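Local coordinates for protein 2-hydroxyhepta-2,4-diene-1,7-dioate isomerase (Corynebacterium glutamicum, PDB 4DBF) that probably acts as a magnesium-dependent oxaloacetate decarboxylase of the fumarylacetoacetate hydrolase (FAH) family, to which isomerase activity is also assigned, at residues R88-D92 and N227-M233; I124-A130 and I186-P191. One frame throughout, in Å; residues are numbered along the deposited sequence.

The first of the four segments along the chain, 88-92, leaves strand 83-87 and runs toward residues 93-103, which are not modelled. Its partner in contact 1 arrives far later, at 227-233, after strand 219-227 and before helix 235-243, so that contact closes a loop of 134 residues. Contact 2 lies wholly within this loop: strand 124-126 and the turn after it meet 186-191, the bend leading into strand 190-197, with 55 residues between them. The two do not touch, their nearest atoms being about 14 Å apart. Contact 1 joins two connections beside the magnesium site, whereas contact 2 ties an outer strand of the five-stranded sheet to the strand system that carries the metal ligands.

Contact 1: residues R88-D92 and N227-M233; sequences RNYAD and NSNQMIM
The side-chain amide of Asn-89 meets the backbone of Met-233 with both of its polar atoms. OD1 accepts from Met-233 N at 2.8 Å in a nearly straight bond (173° at the hydrogen), while ND2 donates to Met-233 O over 3.2 Å, in the carbonyl plane and on a lone pair. The amide can lie across this one residue because CG stands anti to the backbone N (chi1 -157°). ND2 has a second acceptor in Thr-256 O, so the buried group is gripped three times and its rotation is fixed.

The main chain continues the pairing. Asn-89 O accepts from Ile-232 N at 2.8 Å, and Ala-91 N donates to Gln-230 O at 2.9 Å; these two bonds flank a single beta bridge between Tyr-90 and Met-231, with CA-H...O contacts filling in beside them. Ile-232 CG1 packs against the methyl of Ala-91, and its CD1 reaches Arg-88 O.

The CB of Tyr-90 points away, but its ring comes back against the short 3-10 segment 228-230. Its CD2 meets Gln-230 CB at 3.5 Å, the two side chains crossing at about a right angle, and on the same side of the ring plane CE1 packs obliquely on Met-231 CG at 3.7 Å. The 3-10 segment is braced from within by Asn-227, whose OD1 accepts from Asn-229 N at 2.9 Å, an Asx turn. Ile-238 of helix 235-243 packs on Asn-89, Met-231 and Met-233, while Ile-210 touches the Tyr-90 ring.

Tyr-90 lies about 6 Å, side chain to side chain, from the magnesium ligand Glu-138, which places this isolated antiparallel bridge close to the magnesium site and is consistent with a place at the edge of the active site of an FAH-family domain.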
loop_
_atom_site.group_PDB
_atom_site.type_symbol
_atom_site.label_atom_id
_atom_site.label_comp_id
_atom_site.label_asym_id
_atom_site.label_seq_id
_atom_site.Cartn_x
_atom_site.Cartn_y
_atom_site.Cartn_z
ATOM N N ARG A 88 -17.923 -2.293 -4.418
ATOM C CA ARG A 88 -19.315 -2.630 -4.230
ATOM C C ARG A 88 -20.010 -1.887 -3.132
ATOM O O ARG A 88 -20.748 -2.477 -2.431
ATOM C CB ARG A 88 -19.476 -4.099 -3.975
ATOM C CG ARG A 88 -18.758 -4.932 -4.988
ATOM C CD ARG A 88 -19.094 -6.374 -4.893
ATOM N NE ARG A 88 -18.298 -7.093 -3.942
ATOM C CZ ARG A 88 -17.201 -7.725 -4.246
ATOM N NH1 ARG A 88 -16.748 -7.711 -5.472
ATOM N NH2 ARG A 88 -16.566 -8.366 -3.308
ATOM N N ASN A 89 -19.777 -0.602 -3.018
ATOM C CA ASN A 89 -20.413 0.178 -1.999
ATOM C C ASN A 89 -21.564 1.045 -2.446
ATOM O O ASN A 89 -22.100 1.751 -1.664
ATOM C CB ASN A 89 -19.397 1.057 -1.280
ATOM C CG ASN A 89 -19.853 1.461 0.095
ATOM O OD1 ASN A 89 -20.500 0.711 0.771
ATOM N ND2 ASN A 89 -19.529 2.662 0.488
ATOM N N TYR A 90 -21.925 0.982 -3.708
ATOM C CA TYR A 90 -23.007 1.785 -4.231
ATOM C C TYR A 90 -24.181 0.943 -4.683
ATOM O O TYR A 90 -24.054 0.072 -5.467
ATOM C CB TYR A 90 -22.540 2.696 -5.341
ATOM C CG TYR A 90 -22.059 4.021 -4.865
ATOM C CD1 TYR A 90 -20.983 4.120 -4.044
ATOM C CD2 TYR A 90 -22.685 5.177 -5.239
ATOM C CE1 TYR A 90 -20.527 5.328 -3.622
ATOM C CE2 TYR A 90 -22.232 6.403 -4.825
ATOM C CZ TYR A 90 -21.147 6.469 -3.999
ATOM O OH TYR A 90 -20.658 7.640 -3.564
ATOM N N ALA A 91 -25.313 1.221 -4.097
ATOM C CA ALA A 91 -26.533 0.549 -4.426
ATOM C C ALA A 91 -27.088 1.126 -5.693
ATOM O O ALA A 91 -26.960 2.283 -5.946
ATOM C CB ALA A 91 -27.525 0.684 -3.303
ATOM N N ASP A 92 -27.683 0.259 -6.493
ATOM C CA ASP A 92 -28.347 0.629 -7.708
ATOM C C ASP A 92 -27.335 0.484 -8.814
ATOM O O ASP A 92 -27.666 0.602 -9.980
ATOM C CB ASP A 92 -28.881 2.059 -7.627
ATOM C CG ASP A 92 -30.209 2.156 -6.925
ATOM O OD1 ASP A 92 -31.246 2.202 -7.595
ATOM O OD2 ASP A 92 -30.225 2.194 -5.694
ATOM N N ASN A 227 -24.794 9.733 -6.151
ATOM C CA ASN A 227 -24.986 10.490 -4.938
ATOM C C ASN A 227 -24.486 9.711 -3.761
ATOM O O ASN A 227 -24.673 8.545 -3.719
ATOM C CB ASN A 227 -26.441 10.847 -4.784
ATOM C CG ASN A 227 -26.677 11.874 -3.732
ATOM O OD1 ASN A 227 -26.551 11.606 -2.577
ATOM N ND2 ASN A 227 -27.066 13.041 -4.141
ATOM N N SER A 228 -23.826 10.361 -2.819
ATOM C CA SER A 228 -23.313 9.664 -1.625
ATOM C C SER A 228 -24.385 8.952 -0.820
ATOM O O SER A 228 -24.096 8.108 0.013
ATOM C CB SER A 228 -22.578 10.634 -0.716
ATOM O OG SER A 228 -23.513 11.458 -0.094
ATOM N N ASN A 229 -25.638 9.332 -1.022
ATOM C CA ASN A 229 -26.710 8.643 -0.345
ATOM C C ASN A 229 -27.032 7.286 -0.971
ATOM O O ASN A 229 -27.890 6.586 -0.466
ATOM C CB ASN A 229 -27.938 9.566 -0.234
ATOM C CG ASN A 229 -28.668 9.748 -1.565
ATOM O OD1 ASN A 229 -28.645 8.871 -2.457
ATOM N ND2 ASN A 229 -29.350 10.882 -1.690
ATOM N N GLN A 230 -26.356 6.904 -2.072
ATOM C CA GLN A 230 -26.390 5.530 -2.583
ATOM C C GLN A 230 -25.414 4.577 -1.832
ATOM O O GLN A 230 -25.349 3.385 -2.132
ATOM C CB GLN A 230 -25.960 5.493 -4.050
ATOM C CG GLN A 230 -26.798 6.291 -5.042
ATOM C CD GLN A 230 -26.318 6.087 -6.465
ATOM O OE1 GLN A 230 -26.309 4.970 -7.002
ATOM N NE2 GLN A 230 -25.905 7.145 -7.073
ATOM N N MET A 231 -24.591 5.106 -0.926
ATOM C CA MET A 231 -23.604 4.269 -0.232
ATOM C C MET A 231 -24.268 3.177 0.594
ATOM O O MET A 231 -25.207 3.451 1.295
ATOM C CB MET A 231 -22.719 5.118 0.703
ATOM C CG MET A 231 -21.572 5.767 -0.060
ATOM S SD MET A 231 -20.870 7.159 0.869
ATOM C CE MET A 231 -19.840 6.331 1.995
ATOM N N ILE A 232 -23.734 1.969 0.548
ATOM C CA ILE A 232 -24.228 0.888 1.367
ATOM C C ILE A 232 -23.669 0.935 2.790
ATOM O O ILE A 232 -24.420 0.846 3.792
ATOM C CB ILE A 232 -23.944 -0.458 0.651
ATOM C CG1 ILE A 232 -24.708 -0.510 -0.685
ATOM C CG2 ILE A 232 -24.265 -1.654 1.560
ATOM C CD1 ILE A 232 -24.156 -1.594 -1.642
ATOM N N MET A 233 -22.337 1.043 2.908
ATOM C CA MET A 233 -21.734 1.369 4.210
ATOM C C MET A 233 -21.550 2.852 4.225
ATOM O O MET A 233 -20.931 3.418 3.293
ATOM C CB MET A 233 -20.383 0.687 4.411
ATOM C CG MET A 233 -20.401 -0.792 4.363
ATOM S SD MET A 233 -18.707 -1.482 4.589
ATOM C CE MET A 233 -18.002 -0.652 5.916
#

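Contact 2: residues I124-A130 and I186-P191; sequences IRIPSFA and IDTFGP
Thr-188 OG1 accepts from Arg-125 N at 2.8 Å, with 164° at the hydrogen, and donates its own hydrogen to Asp-187 O over 2.6 Å. Its chi1 of 76° sets the oxygen between the backbone N and the carbonyl carbon, from where it can serve both. A water completes the link by donating to Arg-125 O and to Asp-187 O, so this last carbonyl receives two hydrogens.

At one margin of the five-stranded sheet, the backbones of Ile-124 and Ile-126 pair with 284-288, at and just beyond the end of strand 279-287. The N-H of Arg-125, between them, goes to Thr-188, presented by the type II turn 186-189, and its O to the water. Asp-187, at the same bend, faces the dimer interface, where OD2 accepts from Thr-247 OG1 and forms a salt bridge with Lys-148 NZ, both of the second subunit.

Apolar contacts accompany this polar link. Ile-124 crosses both Phe-189 and Pro-191 at about a right angle, its CG1 3.9 Å from Pro-191 CG. Farther along, Pro-127 and Ile-186 come tip to tip, CG to CG2 at 3.7 Å, and Ile-186 CD1 reaches Ala-130 CB at 3.9 Å. Within its own turn, Ile-186 CB sits 3.7 Å above the ring plane of Phe-189, over the ring centre, while Ile-126 CA approaches that ring at its edge.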
loop_
_atom_site.group_PDB
_atom_site.type_symbol
_atom_site.label_atom_id
_atom_site.label_comp_id
_atom_site.label_asym_id
_atom_site.label_seq_id
_atom_site.Cartn_x
_atom_site.Cartn_y
_atom_site.Cartn_z
ATOM N N ILE A 124 -3.328 11.055 -16.782
ATOM C CA ILE A 124 -3.543 9.667 -16.504
ATOM C C ILE A 124 -2.884 8.898 -17.649
ATOM O O ILE A 124 -3.315 8.956 -18.747
ATOM C CB ILE A 124 -5.040 9.342 -16.481
ATOM C CG1 ILE A 124 -5.732 10.057 -15.336
ATOM C CG2 ILE A 124 -5.257 7.861 -16.406
ATOM C CD1 ILE A 124 -7.217 10.143 -15.467
ATOM N N ARG A 125 -1.825 8.191 -17.373
ATOM C CA ARG A 125 -1.061 7.547 -18.430
ATOM C C ARG A 125 -1.359 6.064 -18.559
ATOM O O ARG A 125 -0.923 5.274 -17.791
ATOM C CB ARG A 125 0.425 7.786 -18.249
ATOM C CG ARG A 125 0.755 9.229 -17.989
ATOM C CD ARG A 125 2.198 9.436 -17.646
ATOM N NE ARG A 125 2.953 9.470 -18.863
ATOM C CZ ARG A 125 3.753 8.518 -19.288
ATOM N NH1 ARG A 125 3.945 7.439 -18.599
ATOM N NH2 ARG A 125 4.372 8.667 -20.420
ATOM N N ILE A 126 -2.081 5.720 -19.588
ATOM C CA ILE A 126 -2.514 4.370 -19.789
ATOM C C ILE A 126 -1.529 3.505 -20.543
ATOM O O ILE A 126 -1.291 3.732 -21.674
ATOM C CB ILE A 126 -3.830 4.357 -20.547
ATOM C CG1 ILE A 126 -4.874 5.157 -19.819
ATOM C CG2 ILE A 126 -4.300 2.945 -20.771
ATOM C CD1 ILE A 126 -6.006 5.575 -20.684
ATOM N N PRO A 127 -0.974 2.492 -19.925
ATOM C CA PRO A 127 -0.118 1.570 -20.673
ATOM C C PRO A 127 -0.882 0.705 -21.661
ATOM O O PRO A 127 -2.059 0.552 -21.581
ATOM C CB PRO A 127 0.533 0.722 -19.616
ATOM C CG PRO A 127 -0.159 1.026 -18.369
ATOM C CD PRO A 127 -1.176 2.060 -18.556
ATOM N N SER A 128 -0.167 0.173 -22.623
ATOM C CA SER A 128 -0.798 -0.499 -23.740
ATOM C C SER A 128 -1.563 -1.738 -23.355
ATOM O O SER A 128 -2.514 -2.044 -23.958
ATOM C CB SER A 128 0.226 -0.851 -24.795
ATOM O OG SER A 128 1.165 -1.731 -24.282
ATOM N N PHE A 129 -1.117 -2.421 -22.333
ATOM C CA PHE A 129 -1.748 -3.635 -21.888
ATOM C C PHE A 129 -2.951 -3.403 -21.017
ATOM O O PHE A 129 -3.563 -4.334 -20.573
ATOM C CB PHE A 129 -0.764 -4.512 -21.147
ATOM C CG PHE A 129 -0.147 -3.857 -19.981
ATOM C CD1 PHE A 129 -0.699 -3.972 -18.734
ATOM C CD2 PHE A 129 0.972 -3.102 -20.134
ATOM C CE1 PHE A 129 -0.131 -3.359 -17.657
ATOM C CE2 PHE A 129 1.552 -2.487 -19.061
ATOM C CZ PHE A 129 0.995 -2.606 -17.825
ATOM N N ALA A 130 -3.247 -2.141 -20.757
ATOM C CA ALA A 130 -4.349 -1.762 -19.902
ATOM C C ALA A 130 -5.459 -1.208 -20.749
ATOM O O ALA A 130 -5.330 -0.151 -21.277
ATOM C CB ALA A 130 -3.922 -0.720 -18.875
ATOM N N ILE A 186 -1.913 0.931 -11.358
ATOM C CA ILE A 186 -0.924 1.432 -12.369
ATOM C C ILE A 186 -0.583 2.908 -12.006
ATOM O O ILE A 186 -1.462 3.669 -11.570
ATOM C CB ILE A 186 -1.499 1.263 -13.776
ATOM C CG1 ILE A 186 -1.415 -0.236 -14.139
ATOM C CG2 ILE A 186 -0.700 2.032 -14.861
ATOM C CD1 ILE A 186 -2.398 -0.727 -15.274
ATOM N N ASP A 187 0.671 3.308 -12.119
ATOM C CA ASP A 187 1.060 4.685 -11.894
ATOM C C ASP A 187 0.041 5.648 -12.562
ATOM O O ASP A 187 -0.338 5.445 -13.657
ATOM C CB ASP A 187 2.452 4.976 -12.464
ATOM C CG ASP A 187 3.589 4.351 -11.697
ATOM O OD1 ASP A 187 3.412 3.671 -10.733
ATOM O OD2 ASP A 187 4.707 4.542 -12.141
ATOM N N THR A 188 -0.332 6.693 -11.856
ATOM C CA THR A 188 -1.276 7.741 -12.255
ATOM C C THR A 188 -2.784 7.350 -12.211
ATOM O O THR A 188 -3.642 8.199 -12.476
ATOM C CB THR A 188 -1.000 8.472 -13.636
ATOM O OG1 THR A 188 -1.402 7.592 -14.695
ATOM C CG2 THR A 188 0.500 8.950 -13.774
ATOM N N PHE A 189 -3.075 6.101 -11.791
ATOM C CA PHE A 189 -4.464 5.665 -11.785
ATOM C C PHE A 189 -5.201 6.122 -10.499
ATOM O O PHE A 189 -6.324 5.698 -10.265
ATOM C CB PHE A 189 -4.520 4.134 -11.904
ATOM C CG PHE A 189 -4.496 3.678 -13.298
ATOM C CD1 PHE A 189 -3.878 4.475 -14.273
ATOM C CD2 PHE A 189 -5.192 2.513 -13.672
ATOM C CE1 PHE A 189 -3.897 4.064 -15.623
ATOM C CE2 PHE A 189 -5.213 2.086 -14.996
ATOM C CZ PHE A 189 -4.538 2.840 -15.991
ATOM N N GLY A 190 -4.578 6.999 -9.696
ATOM C CA GLY A 190 -5.307 7.601 -8.562
ATOM C C GLY A 190 -5.184 9.135 -8.500
ATOM O O GLY A 190 -4.718 9.667 -7.481
ATOM N N PRO A 191 -5.665 9.852 -9.497
ATOM C CA PRO A 191 -5.769 11.308 -9.200
ATOM C C PRO A 191 -6.548 11.706 -7.921
ATOM O O PRO A 191 -7.589 11.104 -7.612
ATOM C CB PRO A 191 -6.459 11.884 -10.402
ATOM C CG PRO A 191 -6.282 10.798 -11.504
ATOM C CD PRO A 191 -6.305 9.496 -10.778
HETATM O O HOH W 1 1.106 4.800 -15.960
#